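Local coordinates for protein leucyl-trna synthetase (Plasmodium falciparum, PDB 5FOC) that probably removes wrongly attached amino acids from tRNA, being the editing domain of a cytosolic class I leucyl-tRNA synthetase, the enzyme that joins leucine to its cognate tRNA, at residues Lys234-Pro242 and Leu285-Glu295; Tyr146-Asp154 and Cys179-Leu190. The protein carries 2 engineered substitutions. One frame throughout, in Å; residues are numbered along the deposited sequence.

Contact 1 of 2, residues Lys234-Pro242 and Leu285-Glu295; sequences KIKNLYILP and LKEEQLKNNSE
Q289 stands against one face of the Y239 ring, with the amide plane turned steeply to it. Traced outward, its CB lies 3.7 Å from Y239 CD2, and CG sits 4.1 Å from the ring centroid, only 12° off the normal, which defines a CH-pi contact. An extended chain beyond CG (chi2 -180°) carries the amide across the face, where NE2 comes within 3.3 Å of Y239 CD1. At the tip, OE1 accepts K286 N at 2.9 Å (152°) on a lone pair, which helps set the rotation of the amide.

The opposite face of the ring meets N237 O. That same oxygen accepts N292 ND2 at 2.8 Å from above its carbonyl plane, and a weak return bond joins N237 ND2 to N292 OD1 at 3.0 Å. N292 ND2 also donates to N137 O, so both oxygens hold this buried amide nitrogen. Flanking these, K234 NZ forms a salt bridge with E295 OE1 at 2.6 Å, and L241 CD2 meets L285 CD2 at 3.8 Å. A loop with a short 3-10 turn, following helix 276-282, thus lies against strand 238-242 and the loop residues leading into it, at the editing domain's mixed sheet.

Contact 2 of 2, residues Tyr146-Asp154 and Cys179-Leu190; sequences YYYLTLGFD and CPNIYVCSENSL
Antiparallel strand pairing joins Y146-D154 to C179-L190 within the mixed sheet of the editing domain. Strand 181-185 lies between strands 146-152 and 120-127, and strand 146-152 has 216-219 as its other neighbour. The short strand axes make an angle of 147°, which indicates a twisted pair. Y148/C185, T150/Y183 and G152/N181 are hydrogen-bonded pairs with six backbone bonds between them. The shortest joins Y183 N to T150 O at 2.7 Å. The longest joins N181 N to G152 O at 3.3 Å. L149/V184 and L151/I182 are the non-hydrogen-bonded pairs between them; their side chains share one face of the sheet, where L151 CD2 meets I182 CG1 at 3.8 Å.

On the other face, the Y183 ring extends along G152, with CE2 3.7 Å from G152 CA, a closeness that the lack of a side chain at this glycine permits. Where the first strand ends, C179 SG lies over a face of the F153 ring, 4.0 Å from its centroid, a sulfur-aromatic contact.

Polar atoms tie down the same end. Y183 OH donates to F153 O at 2.6 Å, arriving above the carbonyl plane, and accepts N181 ND2 at 3.0 Å. The D154 carboxylate also reaches N181, because chi1 of -162° turns CG away from the backbone N; its plane is nearly perpendicular to the amide. D154 OD1, which additionally pairs with K12, uses its anti lone pair to accept N181 ND2 at 2.9 Å, a nearly straight bond (171°) in the amide plane of N181.

How the contacts relate
Followed from the N terminus, the chain lays down strands 7-15, 120-127 and 138-141 before strand 146-152. Contact 2 closes a loop of 24 residues, partly unmodelled, that includes helix 172-178 and returns as strand 181-185 between 120-127 and 146-152. The chain then adds strands 216-219 and 227-229 before contact 1 opens at 234-242. Its loop of 42 residues passes through strand 254-257 and helices 263-274 and 276-282. The two loops are in series, neither nested nor crossed. The contact centres lie 24 Å apart, on opposite sides of the chain's centre: contact 2 joins strands within the sheet, whereas contact 1 sets the loop after helix 276-282 against its strand 238-242.

Contact 1 of 2, residues Lys234-Pro242 and Leu285-Glu295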
loop_
_atom_site.group_PDB
_atom_site.type_symbol
_atom_site.label_atom_id
_atom_site.label_comp_id
_atom_site.label_asym_id
_atom_site.label_seq_id
_atom_site.Cartn_x
_atom_site.Cartn_y
_atom_site.Cartn_z
ATOM N N LYS A 234 -7.411 -6.563 11.316
ATOM C CA LYS A 234 -7.821 -7.682 12.140
ATOM C C LYS A 234 -6.794 -8.814 12.027
ATOM O O LYS A 234 -6.380 -9.433 13.078
ATOM C CB LYS A 234 -9.186 -8.215 11.698
ATOM C CG LYS A 234 -9.700 -9.293 12.661
ATOM C CD LYS A 234 -11.080 -9.787 12.369
ATOM C CE LYS A 234 -11.070 -10.816 11.287
ATOM N NZ LYS A 234 -12.319 -11.605 11.324
ATOM N N ILE A 235 -6.461 -9.169 10.785
ATOM C CA ILE A 235 -5.419 -10.189 10.477
ATOM C C ILE A 235 -4.116 -9.543 10.065
ATOM O O ILE A 235 -4.086 -8.363 9.592
ATOM C CB ILE A 235 -5.879 -11.204 9.406
ATOM C CG1 ILE A 235 -6.113 -10.562 8.027
ATOM C CG2 ILE A 235 -7.114 -11.922 9.882
ATOM C CD1 ILE A 235 -6.640 -11.488 6.965
ATOM N N LYS A 236 -3.027 -10.270 10.193
ATOM C CA LYS A 236 -1.684 -9.728 9.952
ATOM C C LYS A 236 -0.906 -10.436 8.807
ATOM O O LYS A 236 0.299 -10.226 8.656
ATOM C CB LYS A 236 -0.855 -9.720 11.268
ATOM C CG LYS A 236 -1.510 -9.061 12.474
ATOM C CD LYS A 236 -1.881 -7.560 12.232
ATOM C CE LYS A 236 -2.539 -6.946 13.484
ATOM N NZ LYS A 236 -2.942 -5.550 13.265
ATOM N N ASN A 237 -1.590 -11.235 8.001
ATOM C CA ASN A 237 -0.970 -11.890 6.858
ATOM C C ASN A 237 -1.466 -11.355 5.526
ATOM O O ASN A 237 -2.025 -12.064 4.697
ATOM C CB ASN A 237 -1.134 -13.430 6.938
ATOM C CG ASN A 237 -2.564 -13.881 6.856
ATOM O OD1 ASN A 237 -3.431 -13.256 7.448
ATOM N ND2 ASN A 237 -2.827 -15.024 6.195
ATOM N N LEU A 238 -1.217 -10.060 5.329
ATOM C CA LEU A 238 -1.772 -9.379 4.183
ATOM C C LEU A 238 -0.821 -9.471 3.012
ATOM O O LEU A 238 0.096 -8.635 2.836
ATOM C CB LEU A 238 -2.002 -7.915 4.570
ATOM C CG LEU A 238 -2.662 -7.650 5.898
ATOM C CD1 LEU A 238 -2.872 -6.117 6.110
ATOM C CD2 LEU A 238 -3.981 -8.345 5.989
ATOM N N TYR A 239 -0.996 -10.500 2.212
ATOM C CA TYR A 239 -0.060 -10.752 1.144
ATOM C C TYR A 239 -0.225 -9.656 0.108
ATOM O O TYR A 239 -1.372 -9.188 -0.122
ATOM C CB TYR A 239 -0.271 -12.136 0.549
ATOM C CG TYR A 239 -0.099 -13.207 1.617
ATOM C CD1 TYR A 239 1.117 -13.408 2.226
ATOM C CD2 TYR A 239 -1.190 -13.923 2.055
ATOM C CE1 TYR A 239 1.228 -14.377 3.237
ATOM C CE2 TYR A 239 -1.063 -14.918 3.042
ATOM C CZ TYR A 239 0.142 -15.072 3.635
ATOM O OH TYR A 239 0.250 -16.064 4.621
ATOM N N ILE A 240 0.881 -9.364 -0.552
ATOM C CA ILE A 240 0.843 -8.432 -1.708
ATOM C C ILE A 240 0.306 -9.179 -2.922
ATOM O O ILE A 240 0.882 -10.197 -3.346
ATOM C CB ILE A 240 2.176 -7.776 -2.001
ATOM C CG1 ILE A 240 2.574 -6.925 -0.826
ATOM C CG2 ILE A 240 2.079 -6.891 -3.256
ATOM C CD1 ILE A 240 3.908 -6.230 -0.884
ATOM N N LEU A 241 -0.743 -8.632 -3.565
ATOM C CA LEU A 241 -1.331 -9.189 -4.745
ATOM C C LEU A 241 -1.315 -8.191 -5.912
ATOM O O LEU A 241 -1.307 -7.007 -5.642
ATOM C CB LEU A 241 -2.772 -9.589 -4.490
ATOM C CG LEU A 241 -3.128 -10.649 -3.447
ATOM C CD1 LEU A 241 -4.624 -10.861 -3.443
ATOM C CD2 LEU A 241 -2.427 -11.940 -3.794
ATOM N N PRO A 242 -1.294 -8.680 -7.140
ATOM C CA PRO A 242 -1.241 -7.778 -8.301
ATOM C C PRO A 242 -2.606 -7.242 -8.728
ATOM O O PRO A 242 -3.552 -7.980 -8.863
ATOM C CB PRO A 242 -0.643 -8.652 -9.379
ATOM C CG PRO A 242 -1.183 -10.012 -9.064
ATOM C CD PRO A 242 -1.161 -10.097 -7.556
ATOM N N LEU A 285 3.290 -16.824 -5.590
ATOM C CA LEU A 285 1.999 -17.006 -4.890
ATOM C C LEU A 285 1.631 -18.481 -4.819
ATOM O O LEU A 285 1.839 -19.216 -5.766
ATOM C CB LEU A 285 0.832 -16.258 -5.589
ATOM C CG LEU A 285 0.767 -14.755 -5.447
ATOM C CD1 LEU A 285 -0.348 -14.237 -6.357
ATOM C CD2 LEU A 285 0.517 -14.371 -4.001
ATOM N N LYS A 286 1.048 -18.882 -3.691
ATOM C CA LYS A 286 0.523 -20.232 -3.513
ATOM C C LYS A 286 -0.941 -20.167 -3.178
ATOM O O LYS A 286 -1.368 -19.222 -2.505
ATOM C CB LYS A 286 1.295 -20.994 -2.428
ATOM C CG LYS A 286 2.791 -21.125 -2.712
ATOM C CD LYS A 286 3.653 -20.985 -1.459
ATOM C CE LYS A 286 3.694 -19.552 -0.931
ATOM N NZ LYS A 286 4.592 -19.426 0.253
ATOM N N GLU A 287 -1.693 -21.173 -3.644
ATOM C CA GLU A 287 -3.139 -21.301 -3.421
ATOM C C GLU A 287 -3.529 -20.981 -1.989
ATOM O O GLU A 287 -4.536 -20.349 -1.735
ATOM C CB GLU A 287 -3.608 -22.758 -3.654
ATOM C CG GLU A 287 -3.571 -23.202 -5.097
ATOM C CD GLU A 287 -4.584 -24.277 -5.441
ATOM O OE1 GLU A 287 -5.150 -24.923 -4.525
ATOM O OE2 GLU A 287 -4.807 -24.475 -6.652
ATOM N N GLU A 288 -2.756 -21.500 -1.043
ATOM C CA GLU A 288 -3.082 -21.316 0.368
ATOM C C GLU A 288 -2.999 -19.865 0.863
ATOM O O GLU A 288 -3.527 -19.556 1.930
ATOM C CB GLU A 288 -2.205 -22.214 1.237
ATOM C CG GLU A 288 -0.708 -21.941 1.091
ATOM C CD GLU A 288 0.017 -23.062 0.359
ATOM O OE1 GLU A 288 -0.471 -23.504 -0.733
ATOM O OE2 GLU A 288 1.089 -23.471 0.871
ATOM N N GLN A 289 -2.326 -19.002 0.116
ATOM C CA GLN A 289 -2.277 -17.578 0.450
ATOM C C GLN A 289 -3.517 -16.832 0.017
ATOM O O GLN A 289 -3.652 -15.702 0.443
ATOM C CB GLN A 289 -1.069 -16.903 -0.201
ATOM C CG GLN A 289 0.271 -17.465 0.237
ATOM C CD GLN A 289 1.429 -16.768 -0.426
ATOM O OE1 GLN A 289 1.742 -17.047 -1.571
ATOM N NE2 GLN A 289 2.081 -15.869 0.290
ATOM N N LEU A 290 -4.408 -17.446 -0.766
ATOM C CA LEU A 290 -5.512 -16.711 -1.389
ATOM C C LEU A 290 -6.812 -16.838 -0.620
ATOM O O LEU A 290 -7.846 -16.515 -1.145
ATOM C CB LEU A 290 -5.725 -17.180 -2.813
ATOM C CG LEU A 290 -4.503 -17.193 -3.689
ATOM C CD1 LEU A 290 -4.882 -17.704 -5.048
ATOM C CD2 LEU A 290 -3.914 -15.814 -3.829
ATOM N N LYS A 291 -6.763 -17.308 0.630
ATOM C CA LYS A 291 -7.998 -17.599 1.367
ATOM C C LYS A 291 -8.302 -16.618 2.502
ATOM O O LYS A 291 -9.132 -16.945 3.359
ATOM C CB LYS A 291 -7.979 -19.034 1.888
ATOM C CG LYS A 291 -7.864 -20.080 0.783
ATOM C CD LYS A 291 -7.752 -21.505 1.358
ATOM C CE LYS A 291 -7.126 -22.480 0.375
ATOM N NZ LYS A 291 -7.716 -22.427 -0.993
ATOM N N ASN A 292 -7.711 -15.412 2.495
ATOM C CA ASN A 292 -7.863 -14.534 3.655
ATOM C C ASN A 292 -9.258 -13.926 3.586
ATOM O O ASN A 292 -9.682 -13.427 2.509
ATOM C CB ASN A 292 -6.861 -13.369 3.668
ATOM C CG ASN A 292 -5.452 -13.783 3.927
ATOM O OD1 ASN A 292 -5.194 -14.967 4.368
ATOM N ND2 ASN A 292 -4.512 -12.882 3.730
ATOM N N ASN A 293 -9.943 -13.925 4.720
ATOM C CA ASN A 293 -11.256 -13.278 4.897
ATOM C C ASN A 293 -11.078 -11.815 5.203
ATOM O O ASN A 293 -10.170 -11.454 5.963
ATOM C CB ASN A 293 -12.002 -13.899 6.097
ATOM C CG ASN A 293 -13.445 -13.418 6.215
ATOM O OD1 ASN A 293 -14.325 -13.891 5.505
ATOM N ND2 ASN A 293 -13.680 -12.457 7.086
ATOM N N SER A 294 -11.970 -10.981 4.640
ATOM C CA SER A 294 -12.065 -9.550 4.942
ATOM C C SER A 294 -13.285 -9.286 5.809
ATOM O O SER A 294 -14.385 -9.552 5.375
ATOM C CB SER A 294 -12.226 -8.859 3.631
ATOM O OG SER A 294 -12.495 -7.449 3.858
ATOM N N GLU A 295 -13.085 -8.830 7.044
ATOM C CA GLU A 295 -14.171 -8.595 7.956
ATOM C C GLU A 295 -14.867 -7.298 7.468
ATOM O O GLU A 295 -14.221 -6.296 7.400
ATOM C CB GLU A 295 -13.671 -8.383 9.368
ATOM C CG GLU A 295 -14.766 -8.266 10.405
ATOM C CD GLU A 295 -15.424 -9.585 10.732
ATOM O OE1 GLU A 295 -14.696 -10.617 10.880
ATOM O OE2 GLU A 295 -16.676 -9.578 10.824
#

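Contact 2 of 2, residues Tyr146-Asp154 and Cys179-Leu190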
loop_
_atom_site.group_PDB
_atom_site.type_symbol
_atom_site.label_atom_id
_atom_site.label_comp_id
_atom_site.label_asym_id
_atom_site.label_seq_id
_atom_site.Cartn_x
_atom_site.Cartn_y
_atom_site.Cartn_z
ATOM N N TYR A 146 7.132 0.363 -11.877
ATOM C CA TYR A 146 8.180 0.595 -10.918
ATOM C C TYR A 146 7.727 1.277 -9.632
ATOM O O TYR A 146 6.939 2.213 -9.622
ATOM C CB TYR A 146 9.282 1.426 -11.544
ATOM C CG TYR A 146 10.141 0.674 -12.509
ATOM C CD1 TYR A 146 11.022 -0.292 -12.042
ATOM C CD2 TYR A 146 10.138 0.942 -13.864
ATOM C CE1 TYR A 146 11.822 -0.997 -12.915
ATOM C CE2 TYR A 146 10.954 0.259 -14.749
ATOM C CZ TYR A 146 11.814 -0.717 -14.236
ATOM O OH TYR A 146 12.620 -1.374 -15.104
ATOM N N TYR A 147 8.259 0.804 -8.517
ATOM C CA TYR A 147 8.079 1.469 -7.240
ATOM C C TYR A 147 9.421 1.916 -6.714
ATOM O O TYR A 147 10.442 1.245 -6.937
ATOM C CB TYR A 147 7.299 0.593 -6.241
ATOM C CG TYR A 147 5.861 0.444 -6.645
ATOM C CD1 TYR A 147 5.481 -0.475 -7.621
ATOM C CD2 TYR A 147 4.876 1.302 -6.127
ATOM C CE1 TYR A 147 4.166 -0.586 -8.027
ATOM C CE2 TYR A 147 3.564 1.161 -6.495
ATOM C CZ TYR A 147 3.204 0.255 -7.465
ATOM O OH TYR A 147 1.895 0.160 -7.885
ATOM N N TYR A 148 9.420 3.005 -5.960
ATOM C CA TYR A 148 10.616 3.611 -5.438
ATOM C C TYR A 148 10.734 3.372 -3.937
ATOM O O TYR A 148 9.772 3.336 -3.228
ATOM C CB TYR A 148 10.606 5.148 -5.744
ATOM C CG TYR A 148 10.827 5.405 -7.207
ATOM C CD1 TYR A 148 9.818 5.120 -8.141
ATOM C CD2 TYR A 148 12.025 5.935 -7.679
ATOM C CE1 TYR A 148 10.002 5.361 -9.499
ATOM C CE2 TYR A 148 12.203 6.218 -9.041
ATOM C CZ TYR A 148 11.194 5.915 -9.940
ATOM O OH TYR A 148 11.350 6.161 -11.291
ATOM N N LEU A 149 11.984 3.194 -3.494
ATOM C CA LEU A 149 12.295 3.049 -2.071
ATOM C C LEU A 149 13.053 4.313 -1.674
ATOM O O LEU A 149 14.052 4.642 -2.302
ATOM C CB LEU A 149 13.211 1.803 -1.796
ATOM C CG LEU A 149 12.449 0.490 -1.826
ATOM C CD1 LEU A 149 11.821 0.128 -3.144
ATOM C CD2 LEU A 149 13.476 -0.568 -1.445
ATOM N N THR A 150 12.582 4.961 -0.601
ATOM C CA THR A 150 13.145 6.197 -0.085
ATOM C C THR A 150 12.911 6.310 1.436
ATOM O O THR A 150 11.897 5.803 1.977
ATOM C CB THR A 150 12.533 7.431 -0.797
ATOM O OG1 THR A 150 13.393 8.526 -0.545
ATOM C CG2 THR A 150 11.170 7.716 -0.297
ATOM N N LEU A 151 13.848 6.949 2.115
ATOM C CA LEU A 151 13.823 7.070 3.560
ATOM C C LEU A 151 12.939 8.235 3.992
ATOM O O LEU A 151 12.940 9.279 3.295
ATOM C CB LEU A 151 15.248 7.242 4.102
ATOM C CG LEU A 151 16.202 6.002 4.134
ATOM C CD1 LEU A 151 17.635 6.444 4.306
ATOM C CD2 LEU A 151 15.721 5.139 5.276
ATOM N N GLY A 152 12.159 8.085 5.041
ATOM C CA GLY A 152 11.303 9.184 5.492
ATOM C C GLY A 152 11.032 9.122 6.965
ATOM O O GLY A 152 11.519 8.204 7.693
ATOM N N PHE A 153 10.215 10.060 7.392
ATOM C CA PHE A 153 9.941 10.278 8.786
ATOM C C PHE A 153 8.732 9.481 9.245
ATOM O O PHE A 153 7.787 9.232 8.475
ATOM C CB PHE A 153 9.653 11.760 9.022
ATOM C CG PHE A 153 10.765 12.687 8.557
ATOM C CD1 PHE A 153 11.940 12.773 9.293
ATOM C CD2 PHE A 153 10.643 13.451 7.403
ATOM C CE1 PHE A 153 12.985 13.569 8.907
ATOM C CE2 PHE A 153 11.686 14.302 7.011
ATOM C CZ PHE A 153 12.861 14.356 7.758
ATOM N N ASP A 154 8.760 9.131 10.534
ATOM C CA ASP A 154 7.674 8.384 11.154
ATOM C C ASP A 154 6.494 9.271 11.473
ATOM O O ASP A 154 5.362 8.788 11.499
ATOM C CB ASP A 154 8.150 7.661 12.429
ATOM C CG ASP A 154 7.202 6.545 12.857
ATOM O OD1 ASP A 154 6.972 5.599 12.054
ATOM O OD2 ASP A 154 6.679 6.629 13.991
ATOM N N CYS A 179 15.889 9.540 9.458
ATOM C CA CYS A 179 14.674 8.988 8.865
ATOM C C CYS A 179 14.584 7.486 9.180
ATOM O O CYS A 179 15.387 6.671 8.642
ATOM C CB CYS A 179 14.708 9.199 7.364
ATOM S SG CYS A 179 14.649 10.934 6.912
ATOM N N PRO A 180 13.631 7.099 10.046
ATOM C CA PRO A 180 13.676 5.669 10.519
ATOM C C PRO A 180 12.998 4.675 9.612
ATOM O O PRO A 180 13.083 3.466 9.862
ATOM C CB PRO A 180 12.904 5.736 11.832
ATOM C CG PRO A 180 11.914 6.834 11.595
ATOM C CD PRO A 180 12.700 7.889 10.874
ATOM N N ASN A 181 12.280 5.123 8.584
ATOM C CA ASN A 181 11.448 4.243 7.754
ATOM C C ASN A 181 11.903 4.242 6.318
ATOM O O ASN A 181 12.231 5.328 5.765
ATOM C CB ASN A 181 9.965 4.702 7.808
ATOM C CG ASN A 181 9.406 4.686 9.212
ATOM O OD1 ASN A 181 9.934 3.976 10.080
ATOM N ND2 ASN A 181 8.364 5.457 9.471
ATOM N N ILE A 182 11.967 3.054 5.714
ATOM C CA ILE A 182 12.112 2.894 4.296
ATOM C C ILE A 182 10.705 2.838 3.751
ATOM O O ILE A 182 10.009 1.888 3.965
ATOM C CB ILE A 182 12.882 1.629 3.901
ATOM C CG1 ILE A 182 14.308 1.732 4.400
ATOM C CG2 ILE A 182 12.864 1.439 2.406
ATOM C CD1 ILE A 182 15.007 0.403 4.516
ATOM N N TYR A 183 10.286 3.881 2.989
ATOM C CA TYR A 183 9.015 3.844 2.303
ATOM C C TYR A 183 9.065 3.358 0.878
ATOM O O TYR A 183 10.015 3.631 0.174
ATOM C CB TYR A 183 8.390 5.250 2.328
ATOM C CG TYR A 183 7.968 5.748 3.693
ATOM C CD1 TYR A 183 7.163 4.960 4.544
ATOM C CD2 TYR A 183 8.405 6.990 4.197
ATOM C CE1 TYR A 183 6.758 5.417 5.794
ATOM C CE2 TYR A 183 8.011 7.445 5.459
ATOM C CZ TYR A 183 7.180 6.667 6.259
ATOM O OH TYR A 183 6.752 7.008 7.514
ATOM N N VAL A 184 8.051 2.583 0.490
ATOM C CA VAL A 184 7.883 2.129 -0.863
ATOM C C VAL A 184 6.647 2.867 -1.421
ATOM O O VAL A 184 5.553 2.829 -0.820
ATOM C CB VAL A 184 7.604 0.617 -0.981
ATOM C CG1 VAL A 184 7.627 0.189 -2.421
ATOM C CG2 VAL A 184 8.669 -0.180 -0.195
ATOM N N CYS A 185 6.835 3.470 -2.586
ATOM C CA CYS A 185 5.762 4.338 -3.177
ATOM C C CYS A 185 6.068 4.619 -4.633
ATOM O O CYS A 185 7.175 4.445 -5.108
ATOM C CB CYS A 185 5.675 5.618 -2.385
ATOM S SG CYS A 185 7.202 6.584 -2.335
ATOM N N SER A 186 5.046 5.139 -5.324
ATOM C CA SER A 186 5.189 5.497 -6.711
ATOM C C SER A 186 6.039 6.797 -6.889
ATOM O O SER A 186 6.184 7.626 -5.988
ATOM C CB SER A 186 3.791 5.744 -7.316
ATOM O OG SER A 186 3.140 6.816 -6.643
ATOM N N GLU A 187 6.591 6.920 -8.094
ATOM C CA GLU A 187 7.248 8.150 -8.517
ATOM C C GLU A 187 6.319 9.343 -8.340
ATOM O O GLU A 187 6.716 10.363 -7.757
ATOM C CB GLU A 187 7.654 8.068 -9.986
ATOM C CG GLU A 187 8.530 9.224 -10.428
ATOM C CD GLU A 187 8.874 9.170 -11.887
ATOM O OE1 GLU A 187 8.333 8.321 -12.617
ATOM O OE2 GLU A 187 9.680 10.003 -12.308
ATOM N N ASN A 188 5.093 9.166 -8.806
ATOM C CA ASN A 188 4.030 10.194 -8.671
ATOM C C ASN A 188 3.950 10.811 -7.288
ATOM O O ASN A 188 3.750 12.000 -7.140
ATOM C CB ASN A 188 2.662 9.599 -9.007
ATOM C CG ASN A 188 1.530 10.567 -8.771
ATOM O OD1 ASN A 188 1.366 11.530 -9.589
ATOM N ND2 ASN A 188 0.760 10.403 -7.718
ATOM N N SER A 189 4.052 9.992 -6.247
ATOM C CA SER A 189 3.875 10.504 -4.891
ATOM C C SER A 189 5.059 11.285 -4.331
ATOM O O SER A 189 4.911 11.964 -3.346
ATOM C CB SER A 189 3.498 9.368 -3.937
ATOM O OG SER A 189 4.562 8.453 -3.795
ATOM N N LEU A 190 6.234 11.187 -4.928
ATOM C CA LEU A 190 7.463 11.572 -4.220
ATOM C C LEU A 190 7.523 13.023 -3.785
ATOM O O LEU A 190 7.666 13.334 -2.612
ATOM C CB LEU A 190 8.694 11.193 -5.031
ATOM C CG LEU A 190 9.023 9.680 -5.127
ATOM C CD1 LEU A 190 10.135 9.479 -6.134
ATOM C CD2 LEU A 190 9.396 9.029 -3.781
HETATM O O HOH W 1 6.343 4.852 -10.058
HETATM O O HOH W 2 8.311 5.353 -12.705
HETATM O O HOH W 3 9.469 4.293 12.747
#